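Local structure of MdcD (Pseudomonas aeruginosa, 5VIP) at residues Arg11-Leu16 with Arg23-Ala28; Val61-Leu66 with Val108-Leu113. The protein probably serves as the beta subunit of a biotin-independent malonate decarboxylase, with carboxyl-transferase and decarboxylase activity. All blocks are in the same frame, centred on the assembly; numbering follows the deposited sequence.

Contact 1: Arg11-Leu16 with Arg23-Ala28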
ATOM      1  N   ARG B  11      17.275 -29.233   6.168  1.00 29.06           N
ATOM      2  CA  ARG B  11      17.854 -27.903   5.983  1.00 29.76           C
ATOM      3  C   ARG B  11      16.896 -26.909   5.325  1.00 28.92           C
ATOM      4  O   ARG B  11      17.198 -25.717   5.265  1.00 28.38           O
ATOM      5  CB  ARG B  11      19.136 -28.000   5.151  1.00 30.25           C
ATOM      6  CG  ARG B  11      20.244 -28.777   5.824  1.00 34.50           C
ATOM      7  CD  ARG B  11      21.272 -29.253   4.811  1.00 38.26           C
ATOM      8  NE  ARG B  11      22.063 -28.162   4.242  1.00 37.61           N
ATOM      9  CZ  ARG B  11      23.147 -28.349   3.491  1.00 38.17           C
ATOM     10  NH1 ARG B  11      23.560 -29.586   3.223  1.00 32.86           N
ATOM     11  NH2 ARG B  11      23.819 -27.307   3.010  1.00 32.72           N
ATOM     12  N   SER B  12      15.747 -27.397   4.850  1.00 24.61           N
ATOM     13  CA  SER B  12      14.823 -26.606   4.037  1.00 25.00           C
ATOM     14  C   SER B  12      14.160 -25.479   4.819  1.00 22.93           C
ATOM     15  O   SER B  12      13.786 -25.652   5.978  1.00 25.76           O
ATOM     16  CB  SER B  12      13.742 -27.510   3.435  1.00 28.76           C
ATOM     17  OG  SER B  12      12.633 -26.760   2.949  1.00 28.54           O
ATOM     18  N   PHE B  13      14.000 -24.329   4.175  1.00 22.82           N
ATOM     19  CA  PHE B  13      13.306 -23.205   4.793  1.00 22.70           C
ATOM     20  C   PHE B  13      11.811 -23.228   4.470  1.00 21.99           C
ATOM     21  O   PHE B  13      10.969 -23.026   5.347  1.00 22.63           O
ATOM     22  CB  PHE B  13      13.922 -21.883   4.332  1.00 19.83           C
ATOM     23  CG  PHE B  13      13.309 -20.679   4.976  1.00 17.47           C
ATOM     24  CD1 PHE B  13      13.617 -20.356   6.295  1.00 18.07           C
ATOM     25  CD2 PHE B  13      12.432 -19.861   4.270  1.00 15.09           C
ATOM     26  CE1 PHE B  13      13.060 -19.233   6.903  1.00 17.27           C
ATOM     27  CE2 PHE B  13      11.857 -18.737   4.880  1.00 18.22           C
ATOM     28  CZ  PHE B  13      12.178 -18.426   6.200  1.00 13.81           C
ATOM     29  N   THR B  14      11.479 -23.488   3.213  1.00 20.45           N
ATOM     30  CA  THR B  14      10.088 -23.419   2.776  1.00 21.93           C
ATOM     31  C   THR B  14       9.206 -24.491   3.432  1.00 24.63           C
ATOM     32  O   THR B  14       7.999 -24.301   3.565  1.00 25.74           O
ATOM     33  CB  THR B  14       9.978 -23.563   1.262  1.00 27.58           C
ATOM     34  OG1 THR B  14      10.543 -24.820   0.882  1.00 33.51           O
ATOM     35  CG2 THR B  14      10.735 -22.440   0.553  1.00 25.99           C
ATOM     36  N   GLU B  15       9.816 -25.602   3.842  1.00 22.60           N
ATOM     37  CA  GLU B  15       9.107 -26.686   4.528  1.00 29.65           C
ATOM     38  C   GLU B  15       8.570 -26.265   5.894  1.00 27.14           C
ATOM     39  O   GLU B  15       7.712 -26.934   6.452  1.00 25.02           O
ATOM     40  CB  GLU B  15      10.026 -27.897   4.724  1.00 30.57           C
ATOM     41  CG  GLU B  15      10.272 -28.748   3.489  1.00 39.58           C
ATOM     42  CD  GLU B  15      11.155 -29.969   3.783  1.00 47.03           C
ATOM     43  OE1 GLU B  15      11.230 -30.392   4.964  1.00 50.31           O
ATOM     44  OE2 GLU B  15      11.782 -30.496   2.834  1.00 50.61           O
ATOM     45  N   LEU B  16       9.108 -25.179   6.445  1.00 24.98           N
ATOM     46  CA  LEU B  16       8.749 -24.749   7.798  1.00 22.99           C
ATOM     47  C   LEU B  16       7.468 -23.933   7.801  1.00 20.73           C
ATOM     48  O   LEU B  16       7.189 -23.210   6.841  1.00 21.21           O
ATOM     49  CB  LEU B  16       9.882 -23.925   8.418  1.00 20.29           C
ATOM     50  CG  LEU B  16      11.251 -24.605   8.501  1.00 24.59           C
ATOM     51  CD1 LEU B  16      12.281 -23.687   9.150  1.00 23.29           C
ATOM     52  CD2 LEU B  16      11.137 -25.898   9.278  1.00 23.42           C
ATOM     53  N   ARG B  23      11.205 -18.739  14.536  1.00 16.02           N
ATOM     54  CA  ARG B  23      12.104 -19.269  15.553  1.00 19.28           C
ATOM     55  C   ARG B  23      13.473 -19.605  14.964  1.00 15.97           C
ATOM     56  O   ARG B  23      14.500 -19.410  15.607  1.00 17.87           O
ATOM     57  CB  ARG B  23      11.482 -20.515  16.193  1.00 18.85           C
ATOM     58  CG  ARG B  23      12.343 -21.211  17.246  1.00 24.46           C
ATOM     59  CD  ARG B  23      11.612 -22.459  17.760  1.00 30.89           C
ATOM     60  NE  ARG B  23      10.359 -22.109  18.433  1.00 33.83           N
ATOM     61  CZ  ARG B  23       9.145 -22.237  17.905  1.00 34.61           C
ATOM     62  NH1 ARG B  23       8.989 -22.731  16.681  1.00 35.42           N
ATOM     63  NH2 ARG B  23       8.081 -21.876  18.610  1.00 35.15           N
ATOM     64  N   ALA B  24      13.480 -20.101  13.731  1.00 15.23           N
ATOM     65  CA  ALA B  24      14.719 -20.502  13.070  1.00 15.73           C
ATOM     66  C   ALA B  24      15.595 -19.294  12.727  1.00 15.21           C
ATOM     67  O   ALA B  24      16.829 -19.383  12.754  1.00 17.84           O
ATOM     68  CB  ALA B  24      14.406 -21.300  11.819  1.00 17.79           C
ATOM     69  N   LEU B  25      14.975 -18.157  12.439  1.00 12.94           N
ATOM     70  CA  LEU B  25      15.754 -17.000  11.973  1.00 11.42           C
ATOM     71  C   LEU B  25      16.323 -16.151  13.121  1.00 13.49           C
ATOM     72  O   LEU B  25      17.427 -15.620  13.003  1.00 15.35           O
ATOM     73  CB  LEU B  25      14.911 -16.122  11.045  1.00 12.62           C
ATOM     74  CG  LEU B  25      14.573 -16.712   9.675  1.00 15.22           C
ATOM     75  CD1 LEU B  25      13.667 -15.758   8.877  1.00 12.88           C
ATOM     76  CD2 LEU B  25      15.846 -17.035   8.881  1.00 17.01           C
ATOM     77  N   LEU B  26      15.578 -16.032  14.221  1.00 14.33           N
ATOM     78  CA  LEU B  26      16.011 -15.219  15.368  1.00 12.86           C
ATOM     79  C   LEU B  26      17.104 -15.953  16.134  1.00 15.23           C
ATOM     80  O   LEU B  26      17.148 -17.189  16.107  1.00 13.02           O
ATOM     81  CB  LEU B  26      14.819 -14.904  16.278  1.00 11.24           C
ATOM     82  CG  LEU B  26      13.823 -13.883  15.724  1.00 13.11           C
ATOM     83  CD1 LEU B  26      12.520 -13.841  16.529  1.00 14.18           C
ATOM     84  CD2 LEU B  26      14.472 -12.517  15.705  1.00 14.03           C
ATOM     85  N   ASP B  27      18.000 -15.203  16.781  1.00 14.13           N
ATOM     86  CA  ASP B  27      19.097 -15.817  17.538  1.00 15.26           C
ATOM     87  C   ASP B  27      18.546 -16.860  18.510  1.00 18.28           C
ATOM     88  O   ASP B  27      17.483 -16.663  19.108  1.00 14.67           O
ATOM     89  CB  ASP B  27      19.914 -14.769  18.324  1.00 16.42           C
ATOM     90  CG  ASP B  27      20.658 -13.770  17.427  1.00 20.69           C
ATOM     91  OD1 ASP B  27      20.659 -13.919  16.183  1.00 20.00           O
ATOM     92  OD2 ASP B  27      21.246 -12.815  17.991  1.00 20.18           O
ATOM     93  N   ALA B  28      19.269 -17.967  18.668  1.00 15.25           N
ATOM     94  CA  ALA B  28      18.845 -19.045  19.551  1.00 17.15           C
ATOM     95  C   ALA B  28      18.617 -18.544  20.973  1.00 18.77           C
ATOM     96  O   ALA B  28      19.436 -17.804  21.526  1.00 18.76           O
ATOM     97  CB  ALA B  28      19.871 -20.180  19.546  1.00 22.37           C
TER

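Contact 2: Val61-Leu66 with Val108-Leu113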
ATOM      1  N   VAL B  61       3.809 -12.680  15.458  1.00 14.00           N
ATOM      2  CA  VAL B  61       4.670 -11.543  15.747  1.00 13.65           C
ATOM      3  C   VAL B  61       5.599 -11.963  16.866  1.00 17.10           C
ATOM      4  O   VAL B  61       5.144 -12.406  17.933  1.00 16.41           O
ATOM      5  CB  VAL B  61       3.885 -10.285  16.148  1.00 14.21           C
ATOM      6  CG1 VAL B  61       4.834  -9.245  16.734  1.00 16.01           C
ATOM      7  CG2 VAL B  61       3.145  -9.729  14.934  1.00 16.95           C
ATOM      8  N   ALA B  62       6.900 -11.855  16.620  1.00 12.64           N
ATOM      9  CA  ALA B  62       7.868 -12.325  17.604  1.00 15.38           C
ATOM     10  C   ALA B  62       8.954 -11.304  17.841  1.00 16.78           C
ATOM     11  O   ALA B  62       9.380 -10.616  16.919  1.00 13.01           O
ATOM     12  CB  ALA B  62       8.477 -13.640  17.156  1.00 16.13           C
ATOM     13  N   ARG B  63       9.394 -11.211  19.090  1.00 15.10           N
ATOM     14  CA  ARG B  63      10.528 -10.381  19.451  1.00 14.05           C
ATOM     15  C   ARG B  63      11.744 -11.283  19.608  1.00 13.26           C
ATOM     16  O   ARG B  63      11.618 -12.484  19.877  1.00 15.49           O
ATOM     17  CB  ARG B  63      10.234  -9.601  20.731  1.00 18.99           C
ATOM     18  CG  ARG B  63       9.238  -8.454  20.535  1.00 18.21           C
ATOM     19  CD  ARG B  63       9.951  -7.228  19.947  1.00 18.22           C
ATOM     20  NE  ARG B  63      10.421  -6.377  21.034  1.00 26.00           N
ATOM     21  CZ  ARG B  63      11.609  -5.803  21.100  1.00 23.33           C
ATOM     22  NH1 ARG B  63      12.500  -5.960  20.121  1.00 24.99           N
ATOM     23  NH2 ARG B  63      11.905  -5.063  22.160  1.00 31.79           N
ATOM     24  N   GLY B  64      12.929 -10.722  19.397  1.00 15.72           N
ATOM     25  CA  GLY B  64      14.139 -11.511  19.506  1.00 14.86           C
ATOM     26  C   GLY B  64      15.348 -10.683  19.158  1.00 12.94           C
ATOM     27  O   GLY B  64      15.268  -9.446  19.122  1.00 15.30           O
ATOM     28  N   LEU B  65      16.462 -11.368  18.920  1.00 12.15           N
ATOM     29  CA  LEU B  65      17.695 -10.716  18.498  1.00 15.30           C
ATOM     30  C   LEU B  65      18.081 -11.232  17.121  1.00 15.23           C
ATOM     31  O   LEU B  65      17.852 -12.404  16.793  1.00 13.72           O
ATOM     32  CB  LEU B  65      18.833 -10.968  19.498  1.00 17.33           C
ATOM     33  CG  LEU B  65      18.620 -10.483  20.931  1.00 19.07           C
ATOM     34  CD1 LEU B  65      19.750 -11.063  21.814  1.00 16.75           C
ATOM     35  CD2 LEU B  65      18.607  -8.966  20.979  1.00 14.88           C
ATOM     36  N   LEU B  66      18.660 -10.355  16.314  1.00 15.25           N
ATOM     37  CA  LEU B  66      19.248 -10.762  15.037  1.00 14.39           C
ATOM     38  C   LEU B  66      20.717 -10.361  15.075  1.00 15.46           C
ATOM     39  O   LEU B  66      21.031  -9.178  14.991  1.00 16.80           O
ATOM     40  CB  LEU B  66      18.516 -10.113  13.848  1.00 14.87           C
ATOM     41  CG  LEU B  66      17.124 -10.707  13.553  1.00 16.51           C
ATOM     42  CD1 LEU B  66      16.346  -9.882  12.529  1.00 12.70           C
ATOM     43  CD2 LEU B  66      17.245 -12.159  13.077  1.00 13.73           C
ATOM     44  N   VAL B 108      16.869   3.123  20.157  1.00 20.73           N
ATOM     45  CA  VAL B 108      17.014   1.670  20.156  1.00 21.10           C
ATOM     46  C   VAL B 108      16.864   1.170  18.723  1.00 19.33           C
ATOM     47  O   VAL B 108      15.810   1.338  18.146  1.00 19.21           O
ATOM     48  CB  VAL B 108      15.963   0.996  21.058  1.00 22.45           C
ATOM     49  CG1 VAL B 108      16.035  -0.533  20.934  1.00 21.68           C
ATOM     50  CG2 VAL B 108      16.135   1.443  22.509  1.00 27.17           C
ATOM     51  N   PRO B 109      17.920   0.566  18.150  1.00 17.01           N
ATOM     52  CA  PRO B 109      17.960   0.312  16.700  1.00 18.70           C
ATOM     53  C   PRO B 109      17.201  -0.945  16.270  1.00 17.56           C
ATOM     54  O   PRO B 109      17.757  -1.823  15.613  1.00 16.94           O
ATOM     55  CB  PRO B 109      19.456   0.168  16.419  1.00 17.49           C
ATOM     56  CG  PRO B 109      20.001  -0.417  17.701  1.00 21.07           C
ATOM     57  CD  PRO B 109      19.204   0.242  18.804  1.00 19.08           C
ATOM     58  N   THR B 110      15.930  -1.019  16.633  1.00 17.51           N
ATOM     59  CA  THR B 110      15.140  -2.213  16.351  1.00 17.65           C
ATOM     60  C   THR B 110      14.917  -2.421  14.854  1.00 16.75           C
ATOM     61  O   THR B 110      14.549  -1.499  14.127  1.00 19.29           O
ATOM     62  CB  THR B 110      13.804  -2.151  17.091  1.00 18.37           C
ATOM     63  OG1 THR B 110      14.083  -2.124  18.495  1.00 17.17           O
ATOM     64  CG2 THR B 110      12.944  -3.377  16.776  1.00 12.85           C
ATOM     65  N   ARG B 111      15.178  -3.650  14.423  1.00 16.52           N
ATOM     66  CA  ARG B 111      15.101  -4.066  13.032  1.00 17.96           C
ATOM     67  C   ARG B 111      13.829  -4.877  12.821  1.00 14.70           C
ATOM     68  O   ARG B 111      13.502  -5.710  13.647  1.00 15.35           O
ATOM     69  CB  ARG B 111      16.332  -4.910  12.668  1.00 17.86           C
ATOM     70  CG  ARG B 111      17.676  -4.367  13.179  1.00 25.35           C
ATOM     71  CD  ARG B 111      18.714  -5.466  13.252  1.00 25.22           C
ATOM     72  NE  ARG B 111      20.074  -5.015  12.889  1.00 23.12           N
ATOM     73  CZ  ARG B 111      21.091  -5.843  12.650  1.00 28.25           C
ATOM     74  NH1 ARG B 111      20.919  -7.172  12.728  1.00 19.93           N
ATOM     75  NH2 ARG B 111      22.286  -5.350  12.313  1.00 28.94           N
ATOM     76  N   ALA B 112      13.120  -4.655  11.715  1.00 14.88           N
ATOM     77  CA  ALA B 112      11.912  -5.417  11.429  1.00 13.18           C
ATOM     78  C   ALA B 112      12.116  -6.343  10.233  1.00 12.09           C
ATOM     79  O   ALA B 112      12.622  -5.929   9.176  1.00 10.25           O
ATOM     80  CB  ALA B 112      10.713  -4.476  11.173  1.00 10.10           C
ATOM     81  N   LEU B 113      11.705  -7.594  10.413  1.00 11.39           N
ATOM     82  CA  LEU B 113      11.827  -8.635   9.406  1.00 11.05           C
ATOM     83  C   LEU B 113      10.437  -9.174   9.081  1.00 12.38           C
ATOM     84  O   LEU B 113       9.702  -9.616   9.986  1.00 11.57           O
ATOM     85  CB  LEU B 113      12.734  -9.761   9.908  1.00 12.90           C
ATOM     86  CG  LEU B 113      12.910 -11.025   9.068  1.00 12.96           C
ATOM     87  CD1 LEU B 113      13.514 -10.695   7.697  1.00 11.97           C
ATOM     88  CD2 LEU B 113      13.793 -11.998   9.812  1.00 10.99           C
TER

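Contact 1: Arg11-Leu16 with Arg23-Ala28
Two first torsions set up the meeting of Phe-13 and Leu-25. Phe-13 carries its CG opposite the backbone N (chi1 -177°), which swings the ring out from the turn, whereas Leu-25 holds CG opposite its own carbonyl carbon (chi1 -70°), which brings CG and its methyls round to the ring. The two side chains cross at about a right angle. One corner of the ring does the touching: CE1 of Phe-13 lies 4.0 Å from CG of Leu-25, and CZ of Phe-13 comes within 4.1 Å of Leu-25 CD1. Alongside, the CD1 methyl of Leu-16 meets the CB methyl of Ala-24 at 4.2 Å.

The loop keeps its shape by polar means. Phe-13 to Leu-16 form a type I beta turn closed by Leu-16 N bonding to Phe-13 O, and Ser-12 OG accepts a hydrogen bond from Glu-15 N (3.2 Å, 155°) in an ST motif. Asp-227 adds bonds to Phe-13 N, Ser-12 OG and Thr-14 OG1. Helix 229-242 supplies further apolar neighbours, Leu-229 beside Phe-13 and Val-232 beside Leu-25.

With no hydrogen bond crossing between 11-16 and 23-28 and just 122 Å² buried, these two segments meet through van der Waals packing alone, while Arg-21, between them on helix 18-25, supplies hydrogen bonds from the helix to Thr-14 O and Leu-16 O of the loop.

Contact 2: Val61-Leu66 with Val108-Leu113
Leu-66 meets two residues of the facing segment, Arg-111 with its backbone end and Leu-113 with its tip. NH1 of Arg-111 comes to 3.0 Å from Leu-66 O, but the angle is too poor for a hydrogen bond, and the approach is better read as a close polar contact. The CB of Leu-66 sits at the guanidinium edge, in its plane, 4.0 Å from Arg-111 NH1. Further down, CD1 of Leu-66 packs on CD2 of Leu-113 at 4.3 Å; the first torsion of Leu-66 (chi1 -74°) sets CG opposite its carbonyl carbon, directing the branched end inward while the carbonyl stays near the arginine. At the other end of the contact, the CG2 methyl of Thr-110 lies 4.2 Å from NH1 of Arg-63.

These pairs do not belong to adjacent strands. In the mixed sheet of this crotonase-like, carboxyl-transferase fold, strand 69-76 runs between 59-66 and 111-115, antiparallel to the first and parallel to the second, and helix 87-105 makes the beta-alpha-beta crossover from 69-76 to 111-115. The chain directions of 63-66 and 110-113 differ by 88°, consistent with side chains reaching past the intervening strand at a strongly turned end of the sheet.

The second shell fixes the polar ends. Arg-63 NH1 bonds to Ala-71 O of the middle strand, and its NE makes a salt bridge to the backbone of the chain of another protein in the assembly. Thr-110 OG1 is hydrogen-bonded to Asp-103 OD2 near the end of helix 87-105, while its methyl is the part that meets Arg-63. Helix 229-242 closes over the apolar side, with Phe-240 touching both Leu-66 and Arg-111, and Val-236 resting on Leu-113.

Contact 1 closes before contact 2 opens along the chain, and their centres lie about 16 Å apart, both within the carboxyl-transferase domain. They nonetheless touch: Asp-27 N is 2.8 Å from Leu-65 O, a probable hydrogen bond, and Leu-25 O packs against CD2 of Leu-66. The segment leaving helix 18-25 thus runs beside the end of strand 59-66. Helix 229-242 is shared, covering apolar side chains of both contacts, and Leu-113 of contact 2 also receives Leu-25 of contact 1. Loop 11-16 and helix 18-25 are in this way tied to one end of the central sheet, whose strand 59-66 also reaches the other chain through Arg-63.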